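Long-range contacts in Phosphoglucosamine/phosphogalactosamine mutase (Sulfolobus tokodaii, PDB 2F7L), which interconverts glucosamine 6-phosphate and glucosamine 1-phosphate, and the matching galactosamine phosphates, in the synthesis of UDP-GlcNAc and UDP-GalNAc: residues A[281-286]-A[302-307]; A[285-290]-A[323-328]. All blocks are in the same frame, centred on the assembly; numbering follows the deposited sequence.

Contact 1: residues A[281-286]-A[302-307]; sequences IVTAVS and VDWTKV
T283 and W304 stand side by side on one face of a parallel strand pair. The methyl CG2 of T283 meets the six-membered ring of W304 obliquely, 3.3 Å from CZ3. That methyl sits between its own backbone N and carbonyl carbon, while OG1, opposite the N (chi1 -154°), is turned to F325 O. The edge of the same ring fits against the bend at A284, whose O lies near the ring plane. I281 and V302 continue this face, with CD1 of I281 packed 3.7 Å from CB of V302. V282 and D303 take the other face; CG1 of V282 reaches along to CG2 of T305, 3.4 Å away. At the end of its strand, CB of A284 meets the backbone of K306 and V307, 3.3 Å from K306 O. V285 lays its two methyls around T305 O. Backbone bonds run from D303 N to I281 O (2.6 Å, nearly straight), T283 N to D303 O, V285 N to T305 O and, weakly, T305 N to T283 O. Helix 290-296 covers the W304 face and helix 309-318 the V282 face. These are the parallel strands of the beta-alpha-beta unit 280-284, 290-296, 301-305 in alpha/beta/alpha domain III of phosphohexose mutases.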
loop_
_atom_site.group_PDB
_atom_site.type_symbol
_atom_site.label_atom_id
_atom_site.label_comp_id
_atom_site.label_asym_id
_atom_site.label_seq_id
_atom_site.Cartn_x
_atom_site.Cartn_y
_atom_site.Cartn_z
ATOM N N ILE A 281 7.269 5.417 -14.796
ATOM C CA ILE A 281 6.627 4.949 -13.589
ATOM C C ILE A 281 6.169 6.136 -12.750
ATOM O O ILE A 281 6.624 7.256 -12.961
ATOM C CB ILE A 281 7.596 4.047 -12.789
ATOM C CG1 ILE A 281 8.797 4.855 -12.282
ATOM C CG2 ILE A 281 8.082 2.895 -13.687
ATOM C CD1 ILE A 281 8.535 5.657 -11.044
ATOM N N VAL A 282 5.253 5.886 -11.814
ATOM C CA VAL A 282 4.707 6.914 -10.925
ATOM C C VAL A 282 5.177 6.616 -9.511
ATOM O O VAL A 282 5.340 5.462 -9.140
ATOM C CB VAL A 282 3.160 6.871 -10.917
ATOM C CG1 VAL A 282 2.591 7.918 -9.972
ATOM C CG2 VAL A 282 2.633 7.083 -12.314
ATOM N N THR A 283 5.427 7.649 -8.721
ATOM C CA THR A 283 5.808 7.443 -7.321
ATOM C C THR A 283 5.574 8.718 -6.520
ATOM O O THR A 283 5.511 9.817 -7.078
ATOM C CB THR A 283 7.271 6.982 -7.156
ATOM O OG1 THR A 283 7.382 6.253 -5.927
ATOM C CG2 THR A 283 8.218 8.168 -7.103
ATOM N N ALA A 284 5.418 8.573 -5.214
ATOM C CA ALA A 284 5.170 9.734 -4.378
ATOM C C ALA A 284 6.455 10.445 -3.957
ATOM O O ALA A 284 7.533 9.845 -3.809
ATOM C CB ALA A 284 4.357 9.337 -3.157
ATOM N N VAL A 285 6.309 11.749 -3.770
ATOM C CA VAL A 285 7.402 12.618 -3.365
ATOM C C VAL A 285 8.085 12.159 -2.082
ATOM O O VAL A 285 9.087 12.728 -1.680
ATOM C CB VAL A 285 6.889 14.064 -3.201
ATOM C CG1 VAL A 285 6.641 14.686 -4.580
ATOM C CG2 VAL A 285 5.597 14.063 -2.383
ATOM N N SER A 286 7.538 11.126 -1.452
ATOM C CA SER A 286 8.094 10.558 -0.226
ATOM C C SER A 286 9.214 9.575 -0.600
ATOM O O SER A 286 9.995 9.129 0.247
ATOM C CB SER A 286 6.988 9.844 0.565
ATOM O OG SER A 286 6.240 8.952 -0.259
ATOM N N VAL A 302 10.451 9.044 -14.133
ATOM C CA VAL A 302 9.703 8.792 -12.921
ATOM C C VAL A 302 8.765 9.989 -12.806
ATOM O O VAL A 302 9.204 11.134 -12.839
ATOM C CB VAL A 302 10.629 8.643 -11.664
ATOM C CG1 VAL A 302 11.999 8.145 -12.082
ATOM C CG2 VAL A 302 10.717 9.926 -10.894
ATOM N N ASP A 303 7.466 9.719 -12.751
ATOM C CA ASP A 303 6.490 10.783 -12.613
ATOM C C ASP A 303 6.176 10.974 -11.143
ATOM O O ASP A 303 5.508 10.147 -10.541
ATOM C CB ASP A 303 5.216 10.432 -13.371
ATOM C CG ASP A 303 5.335 10.699 -14.852
ATOM O OD1 ASP A 303 5.621 11.864 -15.224
ATOM O OD2 ASP A 303 5.139 9.750 -15.645
ATOM N N TRP A 304 6.659 12.055 -10.558
ATOM C CA TRP A 304 6.420 12.302 -9.142
ATOM C C TRP A 304 4.975 12.681 -8.891
ATOM O O TRP A 304 4.342 13.271 -9.752
ATOM C CB TRP A 304 7.349 13.405 -8.634
ATOM C CG TRP A 304 8.782 13.002 -8.683
ATOM C CD1 TRP A 304 9.698 13.341 -9.638
ATOM C CD2 TRP A 304 9.463 12.145 -7.757
ATOM N NE1 TRP A 304 10.909 12.748 -9.364
ATOM C CE2 TRP A 304 10.794 12.009 -8.216
ATOM C CE3 TRP A 304 9.082 11.482 -6.584
ATOM C CZ2 TRP A 304 11.749 11.231 -7.539
ATOM C CZ3 TRP A 304 10.031 10.709 -5.908
ATOM C CH2 TRP A 304 11.349 10.593 -6.388
ATOM N N THR A 305 4.453 12.349 -7.713
ATOM C CA THR A 305 3.065 12.666 -7.407
ATOM C C THR A 305 2.790 12.807 -5.908
ATOM O O THR A 305 3.690 12.654 -5.095
ATOM C CB THR A 305 2.122 11.591 -8.041
ATOM O OG1 THR A 305 0.759 11.972 -7.857
ATOM C CG2 THR A 305 2.355 10.225 -7.431
ATOM N N LYS A 306 1.550 13.121 -5.554
ATOM C CA LYS A 306 1.149 13.275 -4.162
ATOM C C LYS A 306 1.351 11.963 -3.424
ATOM O O LYS A 306 1.547 10.906 -4.033
ATOM C CB LYS A 306 -0.338 13.662 -4.055
ATOM C CG LYS A 306 -0.702 14.926 -4.792
ATOM C CD LYS A 306 -2.223 15.208 -4.864
ATOM C CE LYS A 306 -2.577 16.383 -5.887
ATOM N NZ LYS A 306 -2.542 16.024 -7.380
ATOM N N VAL A 307 1.305 12.055 -2.102
ATOM C CA VAL A 307 1.416 10.896 -1.234
ATOM C C VAL A 307 0.028 10.257 -1.209
ATOM O O VAL A 307 -0.979 10.956 -1.028
ATOM C CB VAL A 307 1.791 11.322 0.205
ATOM C CG1 VAL A 307 1.594 10.162 1.172
ATOM C CG2 VAL A 307 3.228 11.833 0.233
#

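Contact 2: residues A[285-290]-A[323-328]; sequences VSSSSL and AGFEEN
S286 and E327 make the main packing contact. CG of E327 lies against the serine, 3.3 Å from S286 OG and equally near S286 O. The glutamate chain folds back over S286, since CG sits between the backbone N and carbonyl carbon (chi1 45°) and the chain bends again at chi2. S287 OG adds looser packing, 3.9 Å from CE2 of F325, which it meets obliquely, and 3.9 Å from CB of E327. No hydrogen bond crosses between the two segments. The polar ends are held by other partners: OE1 of E327 by W258 NE1, and S287 OG by T283 OG1. An alanine in place of E327 would probably leave W258 NE1 without this acceptor and open a gap beside S286. Within the segments, L290 N gives a capping bond to S288 OG (2.9 Å) ahead of helix 290-296. N328 ND2 reaches E326 OE2 (3.1 Å) from above the carboxylate plane, and S309 OG also bonds that oxygen. The loop 285-289 passes the end of strand 323-326 on its way from strand 280-284 to helix 290-296. S287 and E327 both touch D260 of helix 259-272, and F325 packs on F331 of strand 329-332.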
loop_
_atom_site.group_PDB
_atom_site.type_symbol
_atom_site.label_atom_id
_atom_site.label_comp_id
_atom_site.label_asym_id
_atom_site.label_seq_id
_atom_site.Cartn_x
_atom_site.Cartn_y
_atom_site.Cartn_z
ATOM N N VAL A 285 6.309 11.749 -3.770
ATOM C CA VAL A 285 7.402 12.618 -3.365
ATOM C C VAL A 285 8.085 12.159 -2.082
ATOM O O VAL A 285 9.087 12.728 -1.680
ATOM C CB VAL A 285 6.889 14.064 -3.201
ATOM C CG1 VAL A 285 6.641 14.686 -4.580
ATOM C CG2 VAL A 285 5.597 14.063 -2.383
ATOM N N SER A 286 7.538 11.126 -1.452
ATOM C CA SER A 286 8.094 10.558 -0.226
ATOM C C SER A 286 9.214 9.575 -0.600
ATOM O O SER A 286 9.995 9.129 0.247
ATOM C CB SER A 286 6.988 9.844 0.565
ATOM O OG SER A 286 6.240 8.952 -0.259
ATOM N N SER A 287 9.285 9.251 -1.890
ATOM C CA SER A 287 10.298 8.340 -2.431
ATOM C C SER A 287 11.660 9.018 -2.636
ATOM O O SER A 287 11.740 10.207 -2.991
ATOM C CB SER A 287 9.816 7.768 -3.771
ATOM O OG SER A 287 8.991 6.640 -3.593
ATOM N N SER A 288 12.724 8.246 -2.419
ATOM C CA SER A 288 14.088 8.738 -2.583
ATOM C C SER A 288 14.346 9.091 -4.027
ATOM O O SER A 288 13.840 8.417 -4.907
ATOM C CB SER A 288 15.086 7.666 -2.168
ATOM O OG SER A 288 16.376 7.944 -2.689
ATOM N N SER A 289 15.139 10.133 -4.274
ATOM C CA SER A 289 15.454 10.556 -5.648
ATOM C C SER A 289 16.325 9.500 -6.329
ATOM O O SER A 289 16.494 9.489 -7.552
ATOM C CB SER A 289 16.153 11.923 -5.655
ATOM O OG SER A 289 17.348 11.893 -4.906
ATOM N N LEU A 290 16.873 8.617 -5.509
ATOM C CA LEU A 290 17.674 7.496 -5.972
ATOM C C LEU A 290 16.958 6.813 -7.160
ATOM O O LEU A 290 17.594 6.326 -8.105
ATOM C CB LEU A 290 17.842 6.533 -4.788
ATOM C CG LEU A 290 17.894 5.008 -4.800
ATOM C CD1 LEU A 290 17.849 4.604 -3.338
ATOM C CD2 LEU A 290 16.726 4.363 -5.538
ATOM N N ALA A 323 4.613 1.081 -14.205
ATOM C CA ALA A 323 4.325 0.604 -12.852
ATOM C C ALA A 323 4.236 1.790 -11.901
ATOM O O ALA A 323 4.397 2.940 -12.315
ATOM C CB ALA A 323 5.420 -0.354 -12.374
ATOM N N GLY A 324 3.966 1.510 -10.630
ATOM C CA GLY A 324 3.897 2.568 -9.646
ATOM C C GLY A 324 4.328 1.967 -8.334
ATOM O O GLY A 324 4.364 0.753 -8.212
ATOM N N PHE A 325 4.700 2.791 -7.366
ATOM C CA PHE A 325 5.068 2.279 -6.055
ATOM C C PHE A 325 5.215 3.392 -5.021
ATOM O O PHE A 325 5.280 4.579 -5.367
ATOM C CB PHE A 325 6.348 1.435 -6.118
ATOM C CG PHE A 325 7.601 2.220 -6.398
ATOM C CD1 PHE A 325 7.998 2.494 -7.706
ATOM C CD2 PHE A 325 8.400 2.678 -5.349
ATOM C CE1 PHE A 325 9.176 3.212 -7.968
ATOM C CE2 PHE A 325 9.566 3.392 -5.596
ATOM C CZ PHE A 325 9.957 3.659 -6.911
ATOM N N GLU A 326 5.219 2.996 -3.748
ATOM C CA GLU A 326 5.381 3.927 -2.642
ATOM C C GLU A 326 6.609 3.499 -1.868
ATOM O O GLU A 326 6.996 2.346 -1.924
ATOM C CB GLU A 326 4.177 3.901 -1.700
ATOM C CG GLU A 326 2.920 4.544 -2.240
ATOM C CD GLU A 326 2.182 5.360 -1.176
ATOM O OE1 GLU A 326 2.491 6.570 -1.010
ATOM O OE2 GLU A 326 1.299 4.787 -0.489
ATOM N N GLU A 327 7.210 4.421 -1.126
ATOM C CA GLU A 327 8.400 4.103 -0.353
ATOM C C GLU A 327 8.097 3.163 0.810
ATOM O O GLU A 327 9.001 2.565 1.405
ATOM C CB GLU A 327 9.048 5.400 0.142
ATOM C CG GLU A 327 8.097 6.437 0.717
ATOM C CD GLU A 327 7.593 6.083 2.105
ATOM O OE1 GLU A 327 8.430 5.681 2.942
ATOM O OE2 GLU A 327 6.368 6.216 2.364
ATOM N N ASN A 328 6.812 3.015 1.105
ATOM C CA ASN A 328 6.353 2.166 2.202
ATOM C C ASN A 328 6.102 0.694 1.833
ATOM O O ASN A 328 5.559 -0.051 2.638
ATOM C CB ASN A 328 5.060 2.750 2.801
ATOM C CG ASN A 328 3.892 2.808 1.784
ATOM O OD1 ASN A 328 3.620 1.853 1.042
ATOM N ND2 ASN A 328 3.190 3.933 1.772
#

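The two contacts share V285 and S286, and their centres are about 6 Å apart. Strand 280-284 lies between strands 301-305 and 323-326 in the same four-stranded sheet. Contact 1 joins it to the outer strand 301-305, and contact 2 joins the loop that follows it to the end of strand 323-326. They touch directly: T283 OG1 lies 2.7 Å from F325 O, and CZ3 of W304 packs 3.4 Å from S287 O. Both lie near the probable catalytic site. The side chain of E326 is about 8 Å from those of S97, the probable phosphoserine, and D245, a probable magnesium ligand. That of V307 is about 12 Å from S97's and 5 Å from a sulfate, probably from the crystallisation liquor.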